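Long-range contacts in thermostable monoacylglycerol lipase (Bacillus, PDB 4LHE), which hydrolyses monoacylglycerols, probably freeing glycerol and a fatty acid through a catalytic serine of the alpha/beta hydrolase type: residues A[20-26]-A[88-94]; A[217-221]-A[236-240]; A[104-109]-A[176-181]; A[147-151]-A[225-231]. One frame throughout, in Å; residues are numbered along the deposited sequence.

Interactions 1 and 3 are buried, whereas interactions 2 and 4 are only partly so. Interactions 1 and 2 reach the same central sheet, the first joining two of its inner strands by regular backbone bonds, the second setting a helix on one of its edge strands through apolar tips and a long ion pair. Interaction 3 joins two helix ends round a buried carboxyl group and touches interaction 1 where Leu24 meets Leu106. Interaction 4 is loop against loop, with side-chain carboxylates taking backbone N-H groups beside the probable active site; Ala228 of its second loop touches Leu221 and Ile237 of interaction 2. Interactions 3 and 4 lie on opposite sides of the chain's centre.

Interaction 1 of 4, residues A[20-26]-A[88-94]; sequences PVGVLLV and CQTIFVT
Val21 CG1 meets the Phe92 ring at its edge, near the ring plane, 3.7 Å from CE2. The ring also meets that of Phe245 from helix 234-247, their planes about 25° apart. Val21 sends CG1 opposite its own backbone N (chi1 -178°), which carries this methyl along the strand to Phe92, while CG2 leans on Thr90 CB.

Beneath these side chains the backbones run parallel. Gly22, Leu24 and Val26 give their N-H groups to Thr90, Phe92 and Thr94, and the O atoms of Gly22 and Leu24 take those of Phe92 and Thr94. Phe92 N to Gly22 O, at 2.9 Å, is nearly straight (173°), and Leu24 N to Phe92 O has the same length. Before the strands pair regularly, Pro20 O accepts from Gln89 N at 3.0 Å and more weakly from Thr90 N.

These are neighbouring inner strands of the alpha/beta hydrolase sheet. Strand 90-96 leads directly into a probable nucleophile elbow, whose residues Val26 touches.

Thr94 turns its two branches to different tasks: OG1 bonds to Val117 O on the next strand, whereas CG2 packs 3.7 Å from Leu25 CG. On the other face of the sheet Leu24 CD2 lies beside Val93 CG1 at 4.0 Å, and Val26 CG2 crosses the same methyl. Near the N-terminal end of the pairing, Cys88 SG sits 3.6 Å from Gly22 CA, in room that the lack of a side chain leaves.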
loop_
_atom_site.group_PDB
_atom_site.type_symbol
_atom_site.label_atom_id
_atom_site.label_comp_id
_atom_site.label_asym_id
_atom_site.label_seq_id
_atom_site.Cartn_x
_atom_site.Cartn_y
_atom_site.Cartn_z
ATOM N N PRO A 20 -16.698 -15.714 -1.076
ATOM C CA PRO A 20 -17.417 -14.504 -0.661
ATOM C C PRO A 20 -16.586 -13.600 0.230
ATOM O O PRO A 20 -17.021 -12.493 0.526
ATOM C CB PRO A 20 -18.595 -15.070 0.125
ATOM C CG PRO A 20 -18.030 -16.295 0.752
ATOM C CD PRO A 20 -17.151 -16.895 -0.321
ATOM N N VAL A 21 -15.411 -14.057 0.655
ATOM C CA VAL A 21 -14.483 -13.167 1.338
ATOM C C VAL A 21 -13.484 -12.554 0.337
ATOM O O VAL A 21 -12.892 -13.276 -0.474
ATOM C CB VAL A 21 -13.723 -13.889 2.448
ATOM C CG1 VAL A 21 -12.816 -12.900 3.163
ATOM C CG2 VAL A 21 -14.706 -14.495 3.439
ATOM N N GLY A 22 -13.297 -11.236 0.402
ATOM C CA GLY A 22 -12.457 -10.535 -0.561
ATOM C C GLY A 22 -11.242 -9.861 0.044
ATOM O O GLY A 22 -11.267 -9.412 1.185
ATOM N N VAL A 23 -10.154 -9.819 -0.716
ATOM C CA VAL A 23 -8.991 -9.057 -0.299
ATOM C C VAL A 23 -8.617 -8.025 -1.370
ATOM O O VAL A 23 -8.358 -8.377 -2.528
ATOM C CB VAL A 23 -7.766 -9.951 0.001
ATOM C CG1 VAL A 23 -6.669 -9.104 0.601
ATOM C CG2 VAL A 23 -8.126 -11.058 0.977
ATOM N N LEU A 24 -8.596 -6.757 -0.965
ATOM C CA LEU A 24 -8.101 -5.665 -1.808
ATOM C C LEU A 24 -6.628 -5.459 -1.459
ATOM O O LEU A 24 -6.297 -5.295 -0.272
ATOM C CB LEU A 24 -8.876 -4.384 -1.473
ATOM C CG LEU A 24 -8.531 -3.128 -2.261
ATOM C CD1 LEU A 24 -8.883 -3.340 -3.685
ATOM C CD2 LEU A 24 -9.278 -1.905 -1.705
ATOM N N LEU A 25 -5.745 -5.468 -2.461
ATOM C CA LEU A 25 -4.314 -5.225 -2.209
ATOM C C LEU A 25 -3.815 -3.935 -2.869
ATOM O O LEU A 25 -3.998 -3.734 -4.072
ATOM C CB LEU A 25 -3.471 -6.402 -2.696
ATOM C CG LEU A 25 -3.749 -7.767 -2.060
ATOM C CD1 LEU A 25 -4.813 -8.513 -2.845
ATOM C CD2 LEU A 25 -2.470 -8.596 -2.003
ATOM N N VAL A 26 -3.184 -3.066 -2.087
ATOM C CA VAL A 26 -2.830 -1.748 -2.593
ATOM C C VAL A 26 -1.321 -1.555 -2.640
ATOM O O VAL A 26 -0.665 -1.526 -1.591
ATOM C CB VAL A 26 -3.483 -0.631 -1.764
ATOM C CG1 VAL A 26 -3.421 0.694 -2.531
ATOM C CG2 VAL A 26 -4.956 -0.979 -1.450
ATOM N N CYS A 88 -18.444 -9.673 -2.875
ATOM C CA CYS A 88 -18.082 -10.262 -1.588
ATOM C C CYS A 88 -18.893 -9.642 -0.477
ATOM O O CYS A 88 -19.309 -8.493 -0.582
ATOM C CB CYS A 88 -16.601 -10.019 -1.301
ATOM S SG CYS A 88 -15.488 -10.722 -2.541
ATOM N N GLN A 89 -19.110 -10.394 0.595
ATOM C CA GLN A 89 -19.832 -9.833 1.727
ATOM C C GLN A 89 -18.918 -9.571 2.909
ATOM O O GLN A 89 -19.361 -9.081 3.947
ATOM C CB GLN A 89 -21.017 -10.717 2.124
ATOM C CG GLN A 89 -20.746 -12.176 2.033
ATOM C CD GLN A 89 -21.630 -12.827 0.997
ATOM O OE1 GLN A 89 -22.076 -12.175 0.046
ATOM N NE2 GLN A 89 -21.900 -14.120 1.175
ATOM N N THR A 90 -17.637 -9.885 2.736
ATOM C CA THR A 90 -16.618 -9.574 3.728
ATOM C C THR A 90 -15.424 -8.996 2.967
ATOM O O THR A 90 -15.015 -9.535 1.927
ATOM C CB THR A 90 -16.184 -10.852 4.474
ATOM O OG1 THR A 90 -17.344 -11.533 4.979
ATOM C CG2 THR A 90 -15.241 -10.527 5.631
ATOM N N ILE A 91 -14.868 -7.894 3.458
ATOM C CA ILE A 91 -13.759 -7.273 2.745
ATOM C C ILE A 91 -12.605 -6.989 3.696
ATOM O O ILE A 91 -12.805 -6.415 4.772
ATOM C CB ILE A 91 -14.218 -5.986 2.045
ATOM C CG1 ILE A 91 -15.123 -6.328 0.848
ATOM C CG2 ILE A 91 -13.044 -5.183 1.602
ATOM C CD1 ILE A 91 -15.663 -5.121 0.114
ATOM N N PHE A 92 -11.405 -7.425 3.315
ATOM C CA PHE A 92 -10.192 -7.011 4.003
ATOM C C PHE A 92 -9.331 -6.190 3.067
ATOM O O PHE A 92 -9.365 -6.402 1.850
ATOM C CB PHE A 92 -9.383 -8.235 4.405
ATOM C CG PHE A 92 -10.066 -9.097 5.397
ATOM C CD1 PHE A 92 -10.199 -8.677 6.716
ATOM C CD2 PHE A 92 -10.553 -10.345 5.022
ATOM C CE1 PHE A 92 -10.835 -9.498 7.657
ATOM C CE2 PHE A 92 -11.179 -11.158 5.947
ATOM C CZ PHE A 92 -11.324 -10.733 7.264
ATOM N N VAL A 93 -8.549 -5.273 3.628
ATOM C CA VAL A 93 -7.668 -4.442 2.815
ATOM C C VAL A 93 -6.230 -4.576 3.341
ATOM O O VAL A 93 -6.014 -4.634 4.553
ATOM C CB VAL A 93 -8.148 -2.967 2.794
ATOM C CG1 VAL A 93 -7.346 -2.135 1.781
ATOM C CG2 VAL A 93 -9.674 -2.906 2.466
ATOM N N THR A 94 -5.273 -4.688 2.420
ATOM C CA THR A 94 -3.854 -4.728 2.769
ATOM C C THR A 94 -3.068 -3.907 1.743
ATOM O O THR A 94 -3.480 -3.747 0.587
ATOM C CB THR A 94 -3.308 -6.168 2.846
ATOM O OG1 THR A 94 -1.943 -6.146 3.287
ATOM C CG2 THR A 94 -3.374 -6.873 1.475
#

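Interaction 2 of 4, residues A[217-221]-A[236-240]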
loop_
_atom_site.group_PDB
_atom_site.type_symbol
_atom_site.label_atom_id
_atom_site.label_comp_id
_atom_site.label_asym_id
_atom_site.label_seq_id
_atom_site.Cartn_x
_atom_site.Cartn_y
_atom_site.Cartn_z
ATOM N N GLU A 217 -2.732 -5.282 16.507
ATOM C CA GLU A 217 -1.441 -5.866 16.875
ATOM C C GLU A 217 -0.302 -5.379 15.966
ATOM O O GLU A 217 -0.518 -5.098 14.780
ATOM C CB GLU A 217 -1.538 -7.391 16.814
ATOM C CG GLU A 217 -0.260 -8.142 17.137
ATOM C CD GLU A 217 -0.348 -9.630 16.811
ATOM O OE1 GLU A 217 0.689 -10.319 16.953
ATOM O OE2 GLU A 217 -1.440 -10.106 16.406
ATOM N N ILE A 218 0.909 -5.279 16.514
ATOM C CA ILE A 218 2.074 -4.974 15.687
ATOM C C ILE A 218 2.957 -6.198 15.508
ATOM O O ILE A 218 3.345 -6.860 16.484
ATOM C CB ILE A 218 2.898 -3.805 16.237
ATOM C CG1 ILE A 218 2.067 -2.526 16.215
ATOM C CG2 ILE A 218 4.168 -3.613 15.410
ATOM C CD1 ILE A 218 2.842 -1.265 16.566
ATOM N N VAL A 219 3.260 -6.512 14.250
ATOM C CA VAL A 219 4.136 -7.634 13.944
ATOM C C VAL A 219 5.434 -7.141 13.307
ATOM O O VAL A 219 5.425 -6.466 12.259
ATOM C CB VAL A 219 3.408 -8.692 13.072
ATOM C CG1 VAL A 219 4.352 -9.795 12.633
ATOM C CG2 VAL A 219 2.241 -9.281 13.849
ATOM N N ARG A 220 6.546 -7.459 13.964
ATOM C CA ARG A 220 7.873 -7.048 13.504
ATOM C C ARG A 220 8.461 -8.025 12.480
ATOM O O ARG A 220 8.408 -9.248 12.662
ATOM C CB ARG A 220 8.831 -6.877 14.690
ATOM C CG ARG A 220 8.393 -5.804 15.691
ATOM C CD ARG A 220 9.584 -4.976 16.161
ATOM N NE ARG A 220 9.280 -3.541 16.169
ATOM C CZ ARG A 220 9.634 -2.673 15.214
ATOM N NH1 ARG A 220 10.323 -3.076 14.147
ATOM N NH2 ARG A 220 9.298 -1.386 15.328
ATOM N N LEU A 221 8.981 -7.469 11.389
ATOM C CA LEU A 221 9.596 -8.243 10.326
ATOM C C LEU A 221 11.103 -8.059 10.431
ATOM O O LEU A 221 11.622 -6.957 10.207
ATOM C CB LEU A 221 9.091 -7.769 8.961
ATOM C CG LEU A 221 7.576 -7.893 8.740
ATOM C CD1 LEU A 221 7.139 -7.314 7.384
ATOM C CD2 LEU A 221 7.142 -9.364 8.867
ATOM N N MET A 236 6.157 -15.161 5.671
ATOM C CA MET A 236 5.618 -14.804 6.975
ATOM C C MET A 236 4.438 -13.809 6.853
ATOM O O MET A 236 3.398 -13.969 7.500
ATOM C CB MET A 236 6.737 -14.249 7.866
ATOM C CG MET A 236 6.240 -13.657 9.165
ATOM S SD MET A 236 7.536 -13.185 10.329
ATOM C CE MET A 236 6.522 -12.931 11.795
ATOM N N ILE A 237 4.585 -12.803 6.002
ATOM C CA ILE A 237 3.474 -11.885 5.738
ATOM C C ILE A 237 2.237 -12.597 5.209
ATOM O O ILE A 237 1.112 -12.310 5.631
ATOM C CB ILE A 237 3.873 -10.795 4.725
ATOM C CG1 ILE A 237 5.033 -9.957 5.275
ATOM C CG2 ILE A 237 2.669 -9.896 4.399
ATOM C CD1 ILE A 237 5.603 -8.945 4.232
ATOM N N ILE A 238 2.442 -13.520 4.272
ATOM C CA ILE A 238 1.336 -14.252 3.683
ATOM C C ILE A 238 0.633 -15.156 4.714
ATOM O O ILE A 238 -0.597 -15.160 4.806
ATOM C CB ILE A 238 1.801 -15.057 2.442
ATOM C CG1 ILE A 238 2.020 -14.115 1.240
ATOM C CG2 ILE A 238 0.788 -16.144 2.100
ATOM C CD1 ILE A 238 2.863 -14.712 0.083
ATOM N N GLU A 239 1.414 -15.902 5.486
ATOM C CA GLU A 239 0.884 -16.876 6.445
ATOM C C GLU A 239 0.180 -16.193 7.632
ATOM O O GLU A 239 -0.885 -16.639 8.077
ATOM C CB GLU A 239 2.031 -17.810 6.901
ATOM C CG GLU A 239 1.742 -18.733 8.079
ATOM C CD GLU A 239 2.940 -19.637 8.432
ATOM O OE1 GLU A 239 4.068 -19.383 7.929
ATOM O OE2 GLU A 239 2.745 -20.607 9.206
ATOM N N ARG A 240 0.750 -15.093 8.125
ATOM C CA ARG A 240 0.114 -14.347 9.209
ATOM C C ARG A 240 -1.151 -13.617 8.755
ATOM O O ARG A 240 -2.096 -13.470 9.531
ATOM C CB ARG A 240 1.099 -13.360 9.850
ATOM C CG ARG A 240 2.151 -14.019 10.719
ATOM C CD ARG A 240 1.602 -14.386 12.104
ATOM N NE ARG A 240 2.537 -13.977 13.151
ATOM C CZ ARG A 240 2.255 -13.077 14.083
ATOM N NH1 ARG A 240 1.054 -12.507 14.110
ATOM N NH2 ARG A 240 3.166 -12.747 14.988
#
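This is a helix-on-sheet packing contact: the start of helix 234-247 lies over an edge strand, 216-221, with the short segment axes 10.9 Å apart and running 156° to each other. Met236, Ile237 and Arg240 reach down to the strand. The extended chain of Met236 brings CE tip to tip with Val219 CG1 at 3.9 Å, and its SD passes 4.1 Å from Leu221 CD2. Leu221 CD1 meets Ile237 CD1 at 3.9 Å, the two side chains crossing at about a right angle.

Toward the surface the contact turns polar. Arg240 bends at chi2 and chi3, laying a guanidinium face over Val219 CG1, while Val219 CG2 comes to 3.4 Å from NH1. Glu217 OE1 stands at the edge of the same group, near its plane, in a long salt bridge of 3.6 Å to NH1; carboxylate and guanidinium are turned 37° apart. A leucine in place of Arg240 would probably leave the Glu217 carboxylate without this charged mate and take the flat lid off Val219.

Such packing of the C-terminal helix on the last strand, after the loop that carries the probable catalytic histidine, belongs to the alpha/beta hydrolase fold.

Interaction 3 of 4, residues A[104-109]-A[176-181]; sequences LYLAEH and QTKAKL
The C-terminal turns of helices 98-109 and 164-179 come close, with the CA atoms of Tyr105 and Thr177 5.4 Å apart. In the alpha/beta hydrolase fold the first of these is the helix that follows the probable nucleophile elbow; the second leads the chain back from the excursion between strands 115-119 and 188-193, which probably forms the cap.

Glu108 carries the junction. With CG opposite its carbonyl carbon (chi1 -67°) and the chain extended beyond, its carboxyl group reaches carbonyls in the last turn of the other helix and just beyond it. OE2 lies 2.6 Å from Thr177 O and 3.2 Å from Lys180 O. Two oxygens as near as the first pair suggest that the acid holds a proton, a state that burial and the negative end of the helix would probably favour. Leu181 N is also near OE2, but its angle is too poor for a bond. OE1 rests 3.4 Å from Lys180 CB. With an alanine here, the carbonyls of Thr177 and Lys180 would probably lose the group that lies against them, and a gap would open beside Leu181.

Thr177 meets the preceding turn: its CG2 packs 3.7 Å from Leu104 CB, and OG1, bonded to Leu173 O in its own helix, lies at the edge of the Tyr105 ring. Gln176 turns its amide 66° from that ring, OE1 3.6 Å from CE1. Over one ring face, toward the rim, sits His109 CE1, and the imidazole is steadied by ND1 donating to Tyr105 O at 3.1 Å, with that oxygen 31° out of the imidazole plane.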
loop_
_atom_site.group_PDB
_atom_site.type_symbol
_atom_site.label_atom_id
_atom_site.label_comp_id
_atom_site.label_asym_id
_atom_site.label_seq_id
_atom_site.Cartn_x
_atom_site.Cartn_y
_atom_site.Cartn_z
ATOM N N LEU A 104 -5.412 2.502 5.226
ATOM C CA LEU A 104 -5.887 3.243 6.385
ATOM C C LEU A 104 -6.976 4.204 5.967
ATOM O O LEU A 104 -8.018 4.284 6.612
ATOM C CB LEU A 104 -4.739 4.015 7.017
ATOM C CG LEU A 104 -3.646 3.123 7.600
ATOM C CD1 LEU A 104 -2.370 3.926 7.753
ATOM C CD2 LEU A 104 -4.078 2.526 8.953
ATOM N N TYR A 105 -6.732 4.914 4.866
ATOM C CA TYR A 105 -7.668 5.908 4.341
ATOM C C TYR A 105 -9.031 5.291 4.101
ATOM O O TYR A 105 -10.052 5.831 4.532
ATOM C CB TYR A 105 -7.125 6.470 3.022
ATOM C CG TYR A 105 -7.927 7.606 2.422
ATOM C CD1 TYR A 105 -7.574 8.922 2.671
ATOM C CD2 TYR A 105 -9.018 7.366 1.587
ATOM C CE1 TYR A 105 -8.286 9.976 2.121
ATOM C CE2 TYR A 105 -9.740 8.415 1.035
ATOM C CZ TYR A 105 -9.360 9.718 1.303
ATOM O OH TYR A 105 -10.053 10.782 0.766
ATOM N N LEU A 106 -9.038 4.148 3.417
ATOM C CA LEU A 106 -10.272 3.476 3.040
ATOM C C LEU A 106 -11.032 2.972 4.259
ATOM O O LEU A 106 -12.267 2.993 4.284
ATOM C CB LEU A 106 -9.956 2.316 2.101
ATOM C CG LEU A 106 -10.819 2.182 0.859
ATOM C CD1 LEU A 106 -10.441 3.246 -0.143
ATOM C CD2 LEU A 106 -10.645 0.795 0.263
ATOM N N ALA A 107 -10.296 2.517 5.269
ATOM C CA ALA A 107 -10.919 2.050 6.501
ATOM C C ALA A 107 -11.625 3.229 7.194
ATOM O O ALA A 107 -12.713 3.071 7.763
ATOM C CB ALA A 107 -9.874 1.401 7.422
ATOM N N GLU A 108 -11.005 4.410 7.130
ATOM C CA GLU A 108 -11.601 5.639 7.666
ATOM C C GLU A 108 -12.920 6.023 6.990
ATOM O O GLU A 108 -13.780 6.662 7.605
ATOM C CB GLU A 108 -10.604 6.804 7.557
ATOM C CG GLU A 108 -9.400 6.638 8.454
ATOM C CD GLU A 108 -8.253 7.533 8.083
ATOM O OE1 GLU A 108 -8.387 8.313 7.127
ATOM O OE2 GLU A 108 -7.214 7.473 8.761
ATOM N N HIS A 109 -13.079 5.643 5.728
ATOM C CA HIS A 109 -14.258 6.035 4.966
ATOM C C HIS A 109 -15.317 4.940 4.869
ATOM O O HIS A 109 -16.480 5.224 4.556
ATOM C CB HIS A 109 -13.855 6.511 3.565
ATOM C CG HIS A 109 -13.206 7.859 3.547
ATOM N ND1 HIS A 109 -12.070 8.151 4.269
ATOM C CD2 HIS A 109 -13.533 8.997 2.886
ATOM C CE1 HIS A 109 -11.723 9.409 4.059
ATOM N NE2 HIS A 109 -12.598 9.944 3.223
ATOM N N GLN A 176 -4.259 13.948 5.624
ATOM C CA GLN A 176 -5.682 13.664 5.722
ATOM C C GLN A 176 -5.896 12.272 6.334
ATOM O O GLN A 176 -6.929 12.025 6.965
ATOM C CB GLN A 176 -6.339 13.763 4.329
ATOM C CG GLN A 176 -7.786 14.263 4.323
ATOM C CD GLN A 176 -8.555 13.875 3.053
ATOM O OE1 GLN A 176 -9.590 13.195 3.117
ATOM N NE2 GLN A 176 -8.058 14.316 1.897
ATOM N N THR A 177 -4.914 11.376 6.171
ATOM C CA THR A 177 -5.030 9.999 6.689
ATOM C C THR A 177 -4.697 9.915 8.174
ATOM O O THR A 177 -5.463 9.366 8.962
ATOM C CB THR A 177 -4.119 9.001 5.926
ATOM O OG1 THR A 177 -4.475 8.982 4.538
ATOM C CG2 THR A 177 -4.262 7.599 6.495
ATOM N N LYS A 178 -3.551 10.458 8.554
ATOM C CA LYS A 178 -3.144 10.465 9.951
ATOM C C LYS A 178 -4.162 11.198 10.831
ATOM O O LYS A 178 -4.485 10.750 11.934
ATOM C CB LYS A 178 -1.784 11.134 10.075
ATOM C CG LYS A 178 -1.283 11.262 11.494
ATOM C CD LYS A 178 -0.015 12.087 11.476
ATOM C CE LYS A 178 0.684 12.097 12.817
ATOM N NZ LYS A 178 2.131 12.416 12.624
ATOM N N ALA A 179 -4.674 12.317 10.327
ATOM C CA ALA A 179 -5.655 13.115 11.058
ATOM C C ALA A 179 -6.890 12.300 11.427
ATOM O O ALA A 179 -7.489 12.498 12.492
ATOM C CB ALA A 179 -6.056 14.340 10.238
ATOM N N LYS A 180 -7.263 11.375 10.548
ATOM C CA LYS A 180 -8.518 10.665 10.705
ATOM C C LYS A 180 -8.383 9.217 11.169
ATOM O O LYS A 180 -9.307 8.446 10.958
ATOM C CB LYS A 180 -9.299 10.699 9.390
ATOM C CG LYS A 180 -9.701 12.087 8.922
ATOM C CD LYS A 180 -10.846 12.631 9.758
ATOM C CE LYS A 180 -10.412 13.818 10.620
ATOM N NZ LYS A 180 -10.594 15.126 9.922
ATOM N N LEU A 181 -7.269 8.854 11.810
ATOM C CA LEU A 181 -7.061 7.474 12.286
ATOM C C LEU A 181 -8.180 6.978 13.202
ATOM O O LEU A 181 -8.628 5.828 13.107
ATOM C CB LEU A 181 -5.701 7.337 12.981
ATOM C CG LEU A 181 -4.507 7.355 12.018
ATOM C CD1 LEU A 181 -3.167 7.299 12.730
ATOM C CD2 LEU A 181 -4.629 6.201 11.009
#

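Interaction 4 of 4, residues A[147-151]-A[225-231]; sequences SDLKN and YHVATLD. With SO4 (sulfate ion), chain D.
The carboxylates of Asp148 and Asp231, one from each loop, supply most of the hydrogen bonding. Asp231 takes Asn151 N on OD1 and Lys150 N on OD2, each at 2.9 Å and each on the syn side. Tyr225 N adds a bond to Asp231 OD2 on the anti side at 2.8 Å, from the opposite face to the lysine donor, so three backbone donors fix the rotation of the group. Asp148, its CG opposite the backbone N (chi1 -169°) and its OD1 bonded to His197 ND1, brings OD2 to His226 N at 3.3 Å; the donor stands above the carboxylate plane, 70° out of it. Asp148 O also accepts an almost straight bond (174°) from Val227 N at 3.1 Å.

This grip bears on the probable Ser-His-Asp triad of the alpha/beta hydrolase fold: His226 ND1 bonds to Asp196 and the ring touches Ser97, while loop 147-151 belongs to the excursion that probably forms the cap, here in a closed form of the enzyme. A sulfate, probably from the crystallisation liquor, sits at the ring edge, bonded through O3 to NE2 and also held by Ser97 OG and the backbone N atoms of Phe29 and Thr30.

The remaining contacts are apolar and aromatic. Lys150 CB makes a CH-pi contact over the centre of the Tyr225 ring, 3.9 Å from its centroid, while NZ goes on to Asn223. Leu149 CG packs 3.7 Å from Val227 CB, and its CD2 lies against Asp231 CG, the two side chains running opposite ways.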
loop_
_atom_site.group_PDB
_atom_site.type_symbol
_atom_site.label_atom_id
_atom_site.label_comp_id
_atom_site.label_asym_id
_atom_site.label_seq_id
_atom_site.Cartn_x
_atom_site.Cartn_y
_atom_site.Cartn_z
ATOM N N SER A 147 15.733 0.397 -4.925
ATOM C CA SER A 147 14.823 -0.313 -4.031
ATOM C C SER A 147 15.458 -0.594 -2.683
ATOM O O SER A 147 16.567 -1.128 -2.619
ATOM C CB SER A 147 14.373 -1.636 -4.650
ATOM O OG SER A 147 13.761 -1.433 -5.906
ATOM N N ASP A 148 14.757 -0.246 -1.606
ATOM C CA ASP A 148 15.163 -0.713 -0.285
ATOM C C ASP A 148 14.629 -2.114 -0.074
ATOM O O ASP A 148 13.599 -2.308 0.590
ATOM C CB ASP A 148 14.656 0.203 0.824
ATOM C CG ASP A 148 15.290 -0.109 2.166
ATOM O OD1 ASP A 148 16.420 -0.643 2.176
ATOM O OD2 ASP A 148 14.671 0.188 3.215
ATOM N N LEU A 149 15.353 -3.085 -0.632
ATOM C CA LEU A 149 14.972 -4.499 -0.627
ATOM C C LEU A 149 16.214 -5.308 -0.309
ATOM O O LEU A 149 17.269 -5.090 -0.910
ATOM C CB LEU A 149 14.476 -4.897 -2.016
ATOM C CG LEU A 149 13.144 -5.615 -2.209
ATOM C CD1 LEU A 149 12.903 -5.843 -3.712
ATOM C CD2 LEU A 149 13.109 -6.914 -1.465
ATOM N N LYS A 150 16.114 -6.244 0.624
ATOM C CA LYS A 150 17.299 -6.989 1.026
ATOM C C LYS A 150 17.650 -8.092 0.022
ATOM O O LYS A 150 18.759 -8.114 -0.526
ATOM C CB LYS A 150 17.115 -7.567 2.429
ATOM C CG LYS A 150 18.406 -7.988 3.084
ATOM C CD LYS A 150 18.162 -9.088 4.085
ATOM C CE LYS A 150 18.413 -8.630 5.508
ATOM N NZ LYS A 150 18.890 -9.781 6.341
ATOM N N ASN A 151 16.703 -9.003 -0.200
ATOM C CA ASN A 151 16.821 -10.072 -1.191
ATOM C C ASN A 151 17.172 -9.516 -2.569
ATOM O O ASN A 151 16.403 -8.759 -3.149
ATOM C CB ASN A 151 15.489 -10.829 -1.239
ATOM C CG ASN A 151 15.543 -12.088 -2.080
ATOM O OD1 ASN A 151 16.594 -12.479 -2.601
ATOM N ND2 ASN A 151 14.388 -12.735 -2.221
ATOM N N TYR A 225 13.792 -5.324 4.421
ATOM C CA TYR A 225 13.809 -3.873 4.382
ATOM C C TYR A 225 12.447 -3.403 3.869
ATOM O O TYR A 225 11.499 -4.193 3.772
ATOM C CB TYR A 225 14.839 -3.348 3.384
ATOM C CG TYR A 225 16.275 -3.703 3.696
ATOM C CD1 TYR A 225 16.660 -4.106 4.971
ATOM C CD2 TYR A 225 17.249 -3.631 2.702
ATOM C CE1 TYR A 225 17.986 -4.435 5.240
ATOM C CE2 TYR A 225 18.567 -3.955 2.960
ATOM C CZ TYR A 225 18.930 -4.351 4.229
ATOM O OH TYR A 225 20.247 -4.670 4.472
ATOM N N HIS A 226 12.360 -2.122 3.537
ATOM C CA HIS A 226 11.080 -1.502 3.192
ATOM C C HIS A 226 10.098 -2.302 2.342
ATOM O O HIS A 226 8.918 -2.414 2.693
ATOM C CB HIS A 226 11.312 -0.166 2.505
ATOM C CG HIS A 226 10.052 0.598 2.245
ATOM N ND1 HIS A 226 9.139 0.877 3.239
ATOM C CD2 HIS A 226 9.558 1.155 1.113
ATOM C CE1 HIS A 226 8.139 1.578 2.734
ATOM N NE2 HIS A 226 8.368 1.760 1.445
ATOM N N VAL A 227 10.573 -2.816 1.214
ATOM C CA VAL A 227 9.702 -3.512 0.258
ATOM C C VAL A 227 9.467 -4.944 0.727
ATOM O O VAL A 227 9.850 -5.899 0.053
ATOM C CB VAL A 227 10.319 -3.543 -1.135
ATOM C CG1 VAL A 227 9.278 -4.012 -2.183
ATOM C CG2 VAL A 227 10.823 -2.160 -1.496
ATOM N N ALA A 228 8.838 -5.076 1.892
ATOM C CA ALA A 228 8.762 -6.346 2.627
ATOM C C ALA A 228 7.971 -7.450 1.894
ATOM O O ALA A 228 8.214 -8.636 2.094
ATOM C CB ALA A 228 8.173 -6.083 4.024
ATOM N N THR A 229 7.034 -7.044 1.036
ATOM C CA THR A 229 6.155 -7.979 0.327
ATOM C C THR A 229 6.923 -8.795 -0.706
ATOM O O THR A 229 6.464 -9.851 -1.157
ATOM C CB THR A 229 5.020 -7.223 -0.377
ATOM O OG1 THR A 229 5.583 -6.189 -1.201
ATOM C CG2 THR A 229 4.073 -6.584 0.645
ATOM N N LEU A 230 8.089 -8.293 -1.097
ATOM C CA LEU A 230 8.935 -8.999 -2.045
ATOM C C LEU A 230 10.191 -9.541 -1.361
ATOM O O LEU A 230 10.993 -10.243 -1.992
ATOM C CB LEU A 230 9.370 -8.057 -3.162
ATOM C CG LEU A 230 8.336 -7.473 -4.120
ATOM C CD1 LEU A 230 9.037 -6.550 -5.109
ATOM C CD2 LEU A 230 7.635 -8.562 -4.848
ATOM N N ASP A 231 10.369 -9.206 -0.083
ATOM C CA ASP A 231 11.618 -9.508 0.630
ATOM C C ASP A 231 11.577 -10.877 1.317
ATOM O O ASP A 231 10.631 -11.655 1.123
ATOM C CB ASP A 231 11.917 -8.404 1.653
ATOM C CG ASP A 231 13.384 -8.017 1.696
ATOM O OD1 ASP A 231 14.243 -8.823 1.258
ATOM O OD2 ASP A 231 13.681 -6.883 2.142
HETATM S S SO4 D . 6.555 3.033 -1.637
HETATM O O1 SO4 D . 6.858 3.577 -2.958
HETATM O O2 SO4 D . 6.456 1.561 -1.717
HETATM O O3 SO4 D . 7.639 3.379 -0.717
HETATM O O4 SO4 D . 5.312 3.656 -1.176
#